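Local structure of AvrL567-D (2QVT) at residues R43-S48 against D60-T65; L54-W59 against K70-E75; A77-F82 against N104-Q109; I86-G91 against Q126-F131. The protein is an avirulence protein of the flax rust fungus, probably a secreted effector recognised by flax disease resistance proteins, with no established biochemical activity. One frame throughout, in Å; residues are numbered along the deposited sequence.

Interaction 1. Residues R43-S48 against D60-T65; sequences RSPTAS and DNEQMT
M64 lays its thioether along the backbone of R43 and S44, SD standing 3.5 Å from S44 N and CE 3.3 Å from R43 O. With CG beside its own backbone N (chi1 -59°) the chain runs out straight to the sulfur and bends only at the last torsion, which turns the methyl group back along the R43 carbonyl. The same sulfur also packs on the ring of P45, at 3.8 Å from CD. The chain of R43 is folded at chi2 and chi3, and this brings the guanidinium back over the methionine: NH1 donates to M64 O at 2.5 Å, while M64 CB lies over one face of the group. The bond is short but far from straight, 130° at the hydrogen, and although NH1 sits in the plane of the carbonyl, the oxygen is tilted out of the guanidinium plane. Each segment is a loop carrying a type I beta turn, S44 to A47 in one and N61 to M64 in the other, the second within the loop that connects strands 55-59 and 67-71 of the hairpin. N61 OD1 accepts from Q63 N at 2.8 Å and thereby forms an Asx turn. At the base of the same loop, D60 OD2 receives T65 OG1 through its syn lone pair, whereas OD1 holds N61 N and T65 N by weak bonds. At the surface P45 CG meets E62 CG at 4.0 Å, an aliphatic contact. W59, on the adjoining strand, touches both R43 and M64.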
loop_
_atom_site.group_PDB
_atom_site.type_symbol
_atom_site.label_atom_id
_atom_site.label_comp_id
_atom_site.label_asym_id
_atom_site.label_seq_id
_atom_site.Cartn_x
_atom_site.Cartn_y
_atom_site.Cartn_z
ATOM N N ARG A 43 2.313 -8.221 7.624
ATOM C CA ARG A 43 3.255 -7.462 8.432
ATOM C C ARG A 43 4.437 -8.302 8.819
ATOM O O ARG A 43 4.704 -8.473 9.980
ATOM C CB ARG A 43 2.567 -6.986 9.674
ATOM C CG ARG A 43 1.555 -5.957 9.330
ATOM C CD ARG A 43 2.265 -4.653 9.278
ATOM N NE ARG A 43 2.648 -4.167 10.586
ATOM C CZ ARG A 43 3.219 -2.993 10.739
ATOM N NH1 ARG A 43 3.465 -2.292 9.652
ATOM N NH2 ARG A 43 3.555 -2.532 11.933
ATOM N N SER A 44 5.121 -8.838 7.831
ATOM C CA SER A 44 6.292 -9.626 8.069
ATOM C C SER A 44 7.374 -8.971 7.236
ATOM O O SER A 44 7.166 -8.686 6.072
ATOM C CB SER A 44 6.061 -11.098 7.680
ATOM O OG SER A 44 6.985 -11.957 8.341
ATOM N N PRO A 45 8.540 -8.704 7.830
ATOM C CA PRO A 45 9.478 -7.910 7.024
ATOM C C PRO A 45 9.737 -8.489 5.596
ATOM O O PRO A 45 9.978 -7.729 4.645
ATOM C CB PRO A 45 10.757 -7.864 7.900
ATOM C CG PRO A 45 10.249 -8.126 9.334
ATOM C CD PRO A 45 9.065 -9.059 9.166
ATOM N N THR A 46 9.627 -9.788 5.367
ATOM C CA THR A 46 9.960 -10.280 4.017
ATOM C C THR A 46 8.784 -10.213 3.045
ATOM O O THR A 46 8.912 -10.555 1.866
ATOM C CB THR A 46 10.519 -11.724 4.061
ATOM O OG1 THR A 46 9.676 -12.489 4.930
ATOM C CG2 THR A 46 11.948 -11.725 4.599
ATOM N N ALA A 47 7.635 -9.762 3.526
ATOM C CA ALA A 47 6.440 -9.703 2.662
ATOM C C ALA A 47 6.653 -8.811 1.431
ATOM O O ALA A 47 7.274 -7.722 1.500
ATOM C CB ALA A 47 5.262 -9.249 3.468
ATOM N N SER A 48 6.157 -9.270 0.291
ATOM C CA SER A 48 6.195 -8.477 -0.897
ATOM C C SER A 48 5.008 -8.929 -1.699
ATOM O O SER A 48 4.744 -10.130 -1.744
ATOM C CB SER A 48 7.467 -8.747 -1.696
ATOM O OG SER A 48 7.282 -9.922 -2.472
ATOM N N ASP A 60 9.470 -0.704 4.040
ATOM C CA ASP A 60 10.642 0.180 4.124
ATOM C C ASP A 60 11.804 -0.423 4.888
ATOM O O ASP A 60 12.945 -0.358 4.454
ATOM C CB ASP A 60 10.269 1.578 4.669
ATOM C CG ASP A 60 9.603 1.546 6.025
ATOM O OD1 ASP A 60 9.045 0.488 6.467
ATOM O OD2 ASP A 60 9.609 2.639 6.671
ATOM N N ASN A 61 11.511 -1.036 6.023
ATOM C CA ASN A 61 12.535 -1.614 6.858
ATOM C C ASN A 61 11.857 -2.623 7.776
ATOM O O ASN A 61 10.668 -2.925 7.619
ATOM C CB ASN A 61 13.241 -0.487 7.648
ATOM C CG ASN A 61 12.261 0.359 8.466
ATOM O OD1 ASN A 61 11.545 -0.153 9.329
ATOM N ND2 ASN A 61 12.249 1.647 8.221
ATOM N N GLU A 62 12.607 -3.106 8.761
ATOM C CA GLU A 62 12.189 -4.171 9.640
ATOM C C GLU A 62 11.141 -3.699 10.619
ATOM O O GLU A 62 10.392 -4.497 11.133
ATOM C CB GLU A 62 13.396 -4.709 10.384
ATOM C CG GLU A 62 13.605 -6.192 10.132
ATOM C CD GLU A 62 15.083 -6.585 10.120
ATOM O OE1 GLU A 62 15.450 -7.555 9.386
ATOM O OE2 GLU A 62 15.867 -5.916 10.845
ATOM N N GLN A 63 11.078 -2.403 10.884
ATOM C CA GLN A 63 10.009 -1.919 11.754
ATOM C C GLN A 63 8.700 -1.780 10.944
ATOM O O GLN A 63 7.646 -1.578 11.544
ATOM C CB GLN A 63 10.299 -0.576 12.480
ATOM C CG GLN A 63 11.724 -0.102 12.671
ATOM C CD GLN A 63 12.729 -1.185 12.966
ATOM O OE1 GLN A 63 12.631 -1.896 13.973
ATOM N NE2 GLN A 63 13.712 -1.324 12.080
ATOM N N MET A 64 8.777 -1.862 9.604
ATOM C CA MET A 64 7.575 -1.935 8.761
ATOM C C MET A 64 6.695 -0.729 9.025
ATOM O O MET A 64 5.515 -0.867 9.263
ATOM C CB MET A 64 6.789 -3.236 9.001
ATOM C CG MET A 64 7.605 -4.506 8.734
ATOM S SD MET A 64 6.731 -6.046 9.131
ATOM C CE MET A 64 6.724 -6.072 10.934
ATOM N N THR A 65 7.274 0.464 8.955
ATOM C CA THR A 65 6.528 1.676 9.259
ATOM C C THR A 65 5.704 2.148 8.071
ATOM O O THR A 65 4.776 2.916 8.234
ATOM C CB THR A 65 7.441 2.801 9.768
ATOM O OG1 THR A 65 8.252 3.268 8.706
ATOM C CG2 THR A 65 8.355 2.309 10.867
#

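Interaction 2. Residues L54-W59 against K70-E75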
loop_
_atom_site.group_PDB
_atom_site.type_symbol
_atom_site.label_atom_id
_atom_site.label_comp_id
_atom_site.label_asym_id
_atom_site.label_seq_id
_atom_site.Cartn_x
_atom_site.Cartn_y
_atom_site.Cartn_z
ATOM N N LEU A 54 0.898 -4.285 -11.812
ATOM C CA LEU A 54 1.590 -3.042 -12.199
ATOM C C LEU A 54 2.660 -2.543 -11.207
ATOM O O LEU A 54 3.657 -1.951 -11.621
ATOM C CB LEU A 54 0.570 -1.923 -12.430
ATOM C CG LEU A 54 -0.458 -2.149 -13.544
ATOM C CD1 LEU A 54 -1.578 -1.116 -13.457
ATOM C CD2 LEU A 54 0.189 -2.222 -14.975
ATOM N N VAL A 55 2.448 -2.814 -9.911
ATOM C CA VAL A 55 3.175 -2.149 -8.838
ATOM C C VAL A 55 3.597 -3.181 -7.779
ATOM O O VAL A 55 2.767 -3.811 -7.136
ATOM C CB VAL A 55 2.315 -0.954 -8.218
ATOM C CG1 VAL A 55 2.846 -0.517 -6.850
ATOM C CG2 VAL A 55 2.276 0.267 -9.157
ATOM N N ASN A 56 4.904 -3.356 -7.616
ATOM C CA ASN A 56 5.430 -4.192 -6.563
ATOM C C ASN A 56 5.469 -3.403 -5.297
ATOM O O ASN A 56 5.675 -2.152 -5.346
ATOM C CB ASN A 56 6.837 -4.652 -6.889
ATOM C CG ASN A 56 6.862 -5.954 -7.697
ATOM O OD1 ASN A 56 5.809 -6.554 -8.037
ATOM N ND2 ASN A 56 8.075 -6.381 -8.035
ATOM N N VAL A 57 5.268 -4.110 -4.173
ATOM C CA VAL A 57 5.228 -3.485 -2.823
ATOM C C VAL A 57 6.194 -4.228 -1.897
ATOM O O VAL A 57 6.334 -5.397 -2.019
ATOM C CB VAL A 57 3.788 -3.505 -2.237
ATOM C CG1 VAL A 57 3.668 -2.763 -0.888
ATOM C CG2 VAL A 57 2.753 -2.996 -3.280
ATOM N N LYS A 58 6.912 -3.517 -1.038
ATOM C CA LYS A 58 7.698 -4.116 0.015
ATOM C C LYS A 58 7.667 -3.172 1.223
ATOM O O LYS A 58 7.195 -2.036 1.134
ATOM C CB LYS A 58 9.155 -4.393 -0.457
ATOM C CG LYS A 58 9.999 -3.156 -0.723
ATOM C CD LYS A 58 11.480 -3.550 -0.735
ATOM C CE LYS A 58 12.361 -2.379 -0.876
ATOM N NZ LYS A 58 13.737 -2.956 -1.137
ATOM N N TRP A 59 8.151 -3.648 2.360
ATOM C CA TRP A 59 8.277 -2.799 3.562
ATOM C C TRP A 59 9.534 -1.901 3.471
ATOM O O TRP A 59 10.536 -2.292 2.899
ATOM C CB TRP A 59 8.338 -3.705 4.809
ATOM C CG TRP A 59 7.010 -4.249 5.183
ATOM C CD1 TRP A 59 6.592 -5.559 5.172
ATOM C CD2 TRP A 59 5.871 -3.469 5.557
ATOM N NE1 TRP A 59 5.272 -5.624 5.573
ATOM C CE2 TRP A 59 4.823 -4.348 5.818
ATOM C CE3 TRP A 59 5.653 -2.096 5.722
ATOM C CZ2 TRP A 59 3.569 -3.890 6.219
ATOM C CZ3 TRP A 59 4.432 -1.657 6.117
ATOM C CH2 TRP A 59 3.396 -2.551 6.357
ATOM N N LYS A 70 7.161 0.176 -6.348
ATOM C CA LYS A 70 7.899 0.274 -7.568
ATOM C C LYS A 70 7.035 -0.122 -8.760
ATOM O O LYS A 70 6.490 -1.246 -8.794
ATOM C CB LYS A 70 9.150 -0.620 -7.520
ATOM C CG LYS A 70 10.083 -0.429 -8.735
ATOM C CD LYS A 70 11.250 -1.366 -8.665
ATOM C CE LYS A 70 12.305 -0.847 -7.781
ATOM N NZ LYS A 70 13.544 -1.696 -7.919
ATOM N N TRP A 71 6.949 0.764 -9.742
ATOM C CA TRP A 71 6.351 0.414 -11.041
ATOM C C TRP A 71 7.050 -0.739 -11.784
ATOM O O TRP A 71 8.200 -0.627 -12.164
ATOM C CB TRP A 71 6.289 1.653 -11.976
ATOM C CG TRP A 71 5.547 1.385 -13.301
ATOM C CD1 TRP A 71 6.119 1.117 -14.529
ATOM C CD2 TRP A 71 4.133 1.325 -13.500
ATOM N NE1 TRP A 71 5.139 0.943 -15.475
ATOM C CE2 TRP A 71 3.915 1.070 -14.878
ATOM C CE3 TRP A 71 3.021 1.509 -12.657
ATOM C CZ2 TRP A 71 2.627 0.955 -15.434
ATOM C CZ3 TRP A 71 1.742 1.411 -13.211
ATOM C CH2 TRP A 71 1.560 1.125 -14.584
ATOM N N ILE A 72 6.314 -1.813 -12.065
ATOM C CA ILE A 72 6.879 -2.917 -12.857
ATOM C C ILE A 72 6.066 -3.172 -14.112
ATOM O O ILE A 72 6.238 -4.217 -14.728
ATOM C CB ILE A 72 7.098 -4.253 -12.038
ATOM C CG1 ILE A 72 5.824 -4.739 -11.322
ATOM C CG2 ILE A 72 8.248 -4.051 -11.014
ATOM C CD1 ILE A 72 4.684 -5.297 -12.196
ATOM N N GLY A 73 5.157 -2.248 -14.450
ATOM C CA GLY A 73 4.269 -2.413 -15.592
ATOM C C GLY A 73 4.849 -2.087 -16.978
ATOM O O GLY A 73 4.098 -1.967 -17.951
ATOM N N GLY A 74 6.168 -1.958 -17.111
ATOM C CA GLY A 74 6.738 -1.581 -18.400
ATOM C C GLY A 74 6.391 -0.172 -18.873
ATOM O O GLY A 74 5.637 0.549 -18.220
ATOM N N GLU A 75 6.924 0.200 -20.036
ATOM C CA GLU A 75 6.916 1.583 -20.527
ATOM C C GLU A 75 5.542 2.152 -20.816
ATOM O O GLU A 75 4.695 1.508 -21.432
ATOM C CB GLU A 75 7.845 1.766 -21.744
ATOM C CG GLU A 75 7.433 2.981 -22.663
ATOM C CD GLU A 75 8.566 3.569 -23.518
ATOM O OE1 GLU A 75 9.536 2.830 -23.846
ATOM O OE2 GLU A 75 8.459 4.773 -23.872
#
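L54 and W71 run side by side in the same direction, the leucine lying along the six-membered part of the indole. Its CB is 3.6 Å from W71 CZ3 and its CD2 is 3.6 Å from W71 CH2. The V55 side chain crosses that of W71 at about a right angle, CG2 coming to 3.8 Å from W71 CE3. The indole is fixed at its far side by a nearly straight bond: NE1 donates to G74 O at 175°, with the acceptor in the ring plane. L54 O, just before strand 55-59, and G73 N, just after strand 67-71, both lie over one face of the ring. This is the open end of an antiparallel beta hairpin formed by strands 55-59 and 67-71. N56 and K70 make its hydrogen-bonded pair, with N56 N to K70 O and K70 N to N56 O both 2.9 Å, and V55 and W71 the non-hydrogen-bonded pair. Beyond them I72 N reaches L54 O at 2.7 Å, while a classic beta bulge sets L54 and V55 together against L51 on the other neighbouring strand. On the face of the sheet bearing N56 and K70, I72 crosses N56 at about a right angle. Its CG1 approaches N56 OD1 to 3.8 Å and its CG2 lies near ND2; the polar partner of that OD1 is T50 OG1.

Interaction 3. Residues A77-F82 against N104-Q109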
loop_
_atom_site.group_PDB
_atom_site.type_symbol
_atom_site.label_atom_id
_atom_site.label_comp_id
_atom_site.label_asym_id
_atom_site.label_seq_id
_atom_site.Cartn_x
_atom_site.Cartn_y
_atom_site.Cartn_z
ATOM N N ALA A 77 3.618 5.527 -22.467
ATOM C CA ALA A 77 3.526 6.784 -23.205
ATOM C C ALA A 77 3.421 7.967 -22.219
ATOM O O ALA A 77 4.443 8.600 -21.869
ATOM C CB ALA A 77 2.317 6.736 -24.211
ATOM N N GLU A 78 2.203 8.234 -21.748
ATOM C CA GLU A 78 1.985 9.256 -20.736
ATOM C C GLU A 78 2.190 8.676 -19.324
ATOM O O GLU A 78 2.020 7.481 -19.096
ATOM C CB GLU A 78 0.567 9.864 -20.864
ATOM C CG GLU A 78 0.292 10.718 -22.135
ATOM C CD GLU A 78 1.340 11.812 -22.419
ATOM O OE1 GLU A 78 1.824 12.507 -21.469
ATOM O OE2 GLU A 78 1.666 11.980 -23.625
ATOM N N GLU A 79 2.555 9.545 -18.386
ATOM C CA GLU A 79 2.671 9.146 -16.996
ATOM C C GLU A 79 1.304 8.716 -16.437
ATOM O O GLU A 79 0.331 9.452 -16.559
ATOM C CB GLU A 79 3.265 10.270 -16.165
ATOM C CG GLU A 79 3.475 9.814 -14.740
ATOM C CD GLU A 79 4.307 10.766 -13.915
ATOM O OE1 GLU A 79 3.748 11.485 -13.074
ATOM O OE2 GLU A 79 5.529 10.790 -14.082
ATOM N N LEU A 80 1.241 7.531 -15.832
ATOM C CA LEU A 80 0.012 7.069 -15.201
ATOM C C LEU A 80 0.060 7.112 -13.671
ATOM O O LEU A 80 1.077 6.747 -13.045
ATOM C CB LEU A 80 -0.347 5.653 -15.678
ATOM C CG LEU A 80 -0.566 5.376 -17.164
ATOM C CD1 LEU A 80 -0.524 3.850 -17.394
ATOM C CD2 LEU A 80 -1.877 5.980 -17.640
ATOM N N HIS A 81 -1.061 7.546 -13.097
ATOM C CA HIS A 81 -1.231 7.759 -11.669
ATOM C C HIS A 81 -2.299 6.865 -11.044
ATOM O O HIS A 81 -3.301 6.493 -11.681
ATOM C CB HIS A 81 -1.571 9.231 -11.387
ATOM C CG HIS A 81 -0.453 10.160 -11.724
ATOM N ND1 HIS A 81 -0.285 10.692 -12.986
ATOM C CD2 HIS A 81 0.596 10.591 -10.989
ATOM C CE1 HIS A 81 0.804 11.435 -13.005
ATOM N NE2 HIS A 81 1.367 11.378 -11.809
ATOM N N PHE A 82 -2.055 6.516 -9.785
ATOM C CA PHE A 82 -2.882 5.573 -9.084
ATOM C C PHE A 82 -2.876 6.052 -7.664
ATOM O O PHE A 82 -1.828 6.389 -7.126
ATOM C CB PHE A 82 -2.358 4.111 -9.158
ATOM C CG PHE A 82 -2.159 3.608 -10.558
ATOM C CD1 PHE A 82 -3.053 2.715 -11.131
ATOM C CD2 PHE A 82 -1.069 4.037 -11.314
ATOM C CE1 PHE A 82 -2.869 2.272 -12.475
ATOM C CE2 PHE A 82 -0.875 3.589 -12.654
ATOM C CZ PHE A 82 -1.785 2.733 -13.228
ATOM N N ASN A 104 3.075 6.322 -9.291
ATOM C CA ASN A 104 2.963 6.513 -10.726
ATOM C C ASN A 104 3.919 5.622 -11.524
ATOM O O ASN A 104 4.829 4.996 -10.956
ATOM C CB ASN A 104 3.128 8.000 -11.076
ATOM C CG ASN A 104 4.421 8.549 -10.606
ATOM O OD1 ASN A 104 5.446 8.265 -11.202
ATOM N ND2 ASN A 104 4.398 9.316 -9.504
ATOM N N SER A 105 3.651 5.534 -12.828
ATOM C CA SER A 105 4.481 4.781 -13.772
ATOM C C SER A 105 5.937 5.291 -13.938
ATOM O O SER A 105 6.768 4.585 -14.487
ATOM C CB SER A 105 3.780 4.660 -15.133
ATOM O OG SER A 105 3.472 5.947 -15.656
ATOM N N ASN A 106 6.248 6.492 -13.431
ATOM C CA ASN A 106 7.669 6.880 -13.356
ATOM C C ASN A 106 8.433 6.430 -12.116
ATOM O O ASN A 106 9.628 6.684 -12.035
ATOM C CB ASN A 106 7.876 8.386 -13.603
ATOM C CG ASN A 106 7.656 8.740 -15.045
ATOM O OD1 ASN A 106 7.830 7.903 -15.934
ATOM N ND2 ASN A 106 7.219 9.958 -15.288
ATOM N N MET A 107 7.794 5.760 -11.159
ATOM C CA MET A 107 8.543 5.235 -9.986
ATOM C C MET A 107 9.113 3.860 -10.345
ATOM O O MET A 107 8.890 2.871 -9.635
ATOM C CB MET A 107 7.611 5.102 -8.768
ATOM C CG MET A 107 6.949 6.409 -8.365
ATOM S SD MET A 107 5.684 6.087 -7.122
ATOM C CE MET A 107 5.622 7.693 -6.323
ATOM N N ASP A 108 9.819 3.797 -11.476
ATOM C CA ASP A 108 10.225 2.518 -12.052
ATOM C C ASP A 108 11.699 2.200 -11.876
ATOM O O ASP A 108 12.110 1.090 -12.148
ATOM C CB ASP A 108 9.806 2.412 -13.538
ATOM C CG ASP A 108 10.359 3.567 -14.420
ATOM O OD1 ASP A 108 10.697 4.659 -13.904
ATOM O OD2 ASP A 108 10.393 3.391 -15.662
ATOM N N GLN A 109 12.491 3.160 -11.395
ATOM C CA GLN A 109 13.922 2.913 -11.185
ATOM C C GLN A 109 14.273 2.663 -9.714
ATOM O O GLN A 109 15.073 1.799 -9.410
ATOM C CB GLN A 109 14.792 4.020 -11.825
ATOM C CG GLN A 109 14.792 3.997 -13.380
ATOM C CD GLN A 109 15.423 5.259 -14.026
ATOM O OE1 GLN A 109 16.559 5.633 -13.722
ATOM N NE2 GLN A 109 14.696 5.885 -14.923
#
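N104 has the most surface buried here and meets two side chains of 77-82, E79 with its amide and H81 with its CB. The amide is stacked on the carboxylate of E79, the two planes only 9° apart, with N104 CG 3.9 Å from E79 OE1. N104 CB comes to 3.6 Å from H81 CD2, the two side chains lying alongside each other and pointing the same way. E79 reaches the stack because its CG is anti to the backbone N (chi1 -176°) and the chain continues extended, carrying the carboxylate out to the N104 amide. S105 is the third main participant and the buried one. Its OG accepts from L80 N at 2.7 Å in an almost straight bond, 176° at the hydrogen, and its own N donates to L80 O at 2.9 Å. One serine thus holds both backbone polar groups of L80, the hydroxyl taking the place of a second main-chain acceptor. This is where strand 81-86 begins and its antiparallel neighbour 98-104 ends in the four-stranded sheet: H81 and N104 form a non-hydrogen-bonded pair, and past it segment 104-109 leaves the sheet through a type I turn from N104 to M107. Within that turn M107 N bonds back to N104 O at 3.1 Å, and N104 OD1 receives a weak bond from N106 N. W71 of the neighbouring hairpin packs against S105.

Interaction 4. Residues I86-G91 against Q126-F131; sequences IAHSIG and QDFHLF
The CA atoms come nearest at H88 and H129, 4.6 Å apart, where the chain leaving strand 81-86 passes a short 3-10 turn at 127-129. S89 N donates to F128 O at 2.8 Å, and H88 CA makes a C-H contact with the same oxygen. S89 then binds a second carbonyl through its hydroxyl, OG to L130 O at 2.7 Å, approaching from above the carbonyl plane. A water bridges A87 O and H129 O. S89 CB sits almost centrally over F131, 3.5 Å from the ring centroid, and A87 CB meets that ring at its edge. I86, its CG1 anti to the backbone N (chi1 -174°), extends CD1 over one face of H129, while F128 CE1 covers the opposite face. H88 and F128 lie alongside each other with planes at 47°, H88 CE1 being 3.5 Å from F128 CD1. A second water joins H88 NE2 to H129 NE2, and Q126 N donates to H129 ND1, so both nitrogens of that buried ring have partners. I90 CG1 packs on F128 CB. H88, F128 and H129 form a small aromatic cluster, which packs two loops together at one end of the four-stranded antiparallel sheet.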
loop_
_atom_site.group_PDB
_atom_site.type_symbol
_atom_site.label_atom_id
_atom_site.label_comp_id
_atom_site.label_asym_id
_atom_site.label_seq_id
_atom_site.Cartn_x
_atom_site.Cartn_y
_atom_site.Cartn_z
ATOM N N ILE A 86 -6.296 2.094 1.201
ATOM C CA ILE A 86 -6.066 1.233 2.308
ATOM C C ILE A 86 -7.349 1.177 3.138
ATOM O O ILE A 86 -7.973 2.207 3.401
ATOM C CB ILE A 86 -4.843 1.736 3.182
ATOM C CG1 ILE A 86 -4.505 0.711 4.278
ATOM C CG2 ILE A 86 -5.076 3.230 3.719
ATOM C CD1 ILE A 86 -3.090 0.914 4.949
ATOM N N ALA A 87 -7.709 -0.036 3.555
ATOM C CA ALA A 87 -8.762 -0.278 4.493
ATOM C C ALA A 87 -8.418 0.002 5.977
ATOM O O ALA A 87 -7.274 -0.167 6.440
ATOM C CB ALA A 87 -9.270 -1.775 4.309
ATOM N N HIS A 88 -9.451 0.361 6.736
ATOM C CA HIS A 88 -9.355 0.409 8.199
ATOM C C HIS A 88 -10.075 -0.818 8.792
ATOM O O HIS A 88 -11.136 -1.216 8.306
ATOM C CB HIS A 88 -9.998 1.690 8.724
ATOM C CG HIS A 88 -9.186 2.926 8.499
ATOM N ND1 HIS A 88 -9.408 4.081 9.209
ATOM C CD2 HIS A 88 -8.164 3.198 7.652
ATOM C CE1 HIS A 88 -8.562 5.021 8.813
ATOM N NE2 HIS A 88 -7.788 4.512 7.871
ATOM N N SER A 89 -9.480 -1.424 9.828
ATOM C CA SER A 89 -10.037 -2.630 10.446
ATOM C C SER A 89 -10.974 -2.312 11.633
ATOM O O SER A 89 -11.795 -3.138 12.032
ATOM C CB SER A 89 -8.902 -3.526 10.923
ATOM O OG SER A 89 -8.106 -2.799 11.843
ATOM N N ILE A 90 -10.802 -1.121 12.193
ATOM C CA ILE A 90 -11.493 -0.657 13.409
ATOM C C ILE A 90 -11.666 0.841 13.296
ATOM O O ILE A 90 -11.017 1.500 12.438
ATOM C CB ILE A 90 -10.719 -0.988 14.708
ATOM C CG1 ILE A 90 -9.337 -0.321 14.732
ATOM C CG2 ILE A 90 -10.597 -2.497 14.897
ATOM C CD1 ILE A 90 -8.545 -0.629 15.981
ATOM N N GLY A 91 -12.535 1.390 14.157
ATOM C CA GLY A 91 -12.765 2.832 14.204
ATOM C C GLY A 91 -13.893 3.190 13.258
ATOM O O GLY A 91 -14.623 2.307 12.798
ATOM N N GLN A 126 -0.735 2.239 11.158
ATOM C CA GLN A 126 -1.267 2.373 12.505
ATOM C C GLN A 126 -2.082 1.119 12.859
ATOM O O GLN A 126 -2.436 0.348 11.993
ATOM C CB GLN A 126 -2.210 3.585 12.579
ATOM C CG GLN A 126 -1.675 4.906 12.024
ATOM C CD GLN A 126 -0.638 5.568 12.916
ATOM O OE1 GLN A 126 -0.601 5.358 14.141
ATOM N NE2 GLN A 126 0.216 6.369 12.303
ATOM N N ASP A 127 -2.437 0.971 14.133
ATOM C CA ASP A 127 -3.189 -0.176 14.610
ATOM C C ASP A 127 -4.527 -0.305 13.876
ATOM O O ASP A 127 -4.978 -1.426 13.624
ATOM C CB ASP A 127 -3.431 -0.082 16.105
ATOM C CG ASP A 127 -2.131 -0.268 16.953
ATOM O OD1 ASP A 127 -1.112 -0.762 16.412
ATOM O OD2 ASP A 127 -2.152 0.062 18.184
ATOM N N PHE A 128 -5.136 0.829 13.515
ATOM C CA PHE A 128 -6.442 0.827 12.836
ATOM C C PHE A 128 -6.408 0.385 11.343
ATOM O O PHE A 128 -7.449 0.240 10.718
ATOM C CB PHE A 128 -7.216 2.169 13.047
ATOM C CG PHE A 128 -6.463 3.394 12.616
ATOM C CD1 PHE A 128 -6.344 3.721 11.249
ATOM C CD2 PHE A 128 -5.892 4.232 13.564
ATOM C CE1 PHE A 128 -5.652 4.839 10.825
ATOM C CE2 PHE A 128 -5.200 5.394 13.157
ATOM C CZ PHE A 128 -5.083 5.691 11.769
ATOM N N HIS A 129 -5.206 0.166 10.805
ATOM C CA HIS A 129 -4.976 -0.441 9.479
ATOM C C HIS A 129 -4.768 -1.950 9.573
ATOM O O HIS A 129 -4.739 -2.625 8.546
ATOM C CB HIS A 129 -3.667 0.063 8.892
ATOM C CG HIS A 129 -3.637 1.527 8.591
ATOM N ND1 HIS A 129 -2.558 2.324 8.928
ATOM C CD2 HIS A 129 -4.517 2.331 7.932
ATOM C CE1 HIS A 129 -2.778 3.555 8.497
ATOM N NE2 HIS A 129 -3.955 3.584 7.882
ATOM N N LEU A 130 -4.597 -2.491 10.793
ATOM C CA LEU A 130 -4.153 -3.909 10.945
ATOM C C LEU A 130 -5.290 -4.903 11.117
ATOM O O LEU A 130 -6.185 -4.664 11.935
ATOM C CB LEU A 130 -3.194 -4.058 12.116
ATOM C CG LEU A 130 -1.930 -3.191 12.143
ATOM C CD1 LEU A 130 -1.180 -3.455 13.496
ATOM C CD2 LEU A 130 -1.081 -3.488 10.933
ATOM N N PHE A 131 -5.231 -6.007 10.359
ATOM C CA PHE A 131 -6.180 -7.130 10.485
ATOM C C PHE A 131 -5.477 -8.370 11.045
ATOM O O PHE A 131 -4.363 -8.728 10.572
ATOM C CB PHE A 131 -6.773 -7.487 9.106
ATOM C CG PHE A 131 -7.633 -6.377 8.495
ATOM C CD1 PHE A 131 -9.036 -6.406 8.643
ATOM C CD2 PHE A 131 -7.050 -5.314 7.809
ATOM C CE1 PHE A 131 -9.832 -5.377 8.077
ATOM C CE2 PHE A 131 -7.830 -4.288 7.298
ATOM C CZ PHE A 131 -9.202 -4.306 7.417
HETATM O O HOH W 1 -5.312 -1.933 6.023
HETATM O O HOH W 2 -5.636 5.839 7.046
#

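Overall arrangement
Interactions 2 and 3 adjoin, their centres about 10 Å apart: W71 belongs to the hairpin of interaction 2, yet its N probably bonds M107 O and its ring packs on S105 and F82 of interaction 3, tying the three-stranded sheet to the end of the four-stranded one. Interaction 1 lies at the other end of that hairpin and touches interaction 2 through W59. Interaction 4 sits across the chain centre from 2 and 3, and touches interaction 1 where R43 packs on L130; strand 81-86 starts in interaction 3 and ends in interaction 4. Interactions 1 and 3 are surface contacts; 2 and 4 are partly buried. Strand pairing dominates 2, serine-to-backbone bonds 3, an arginine and a thioether 1, and aromatic rings with water bridges interaction 4.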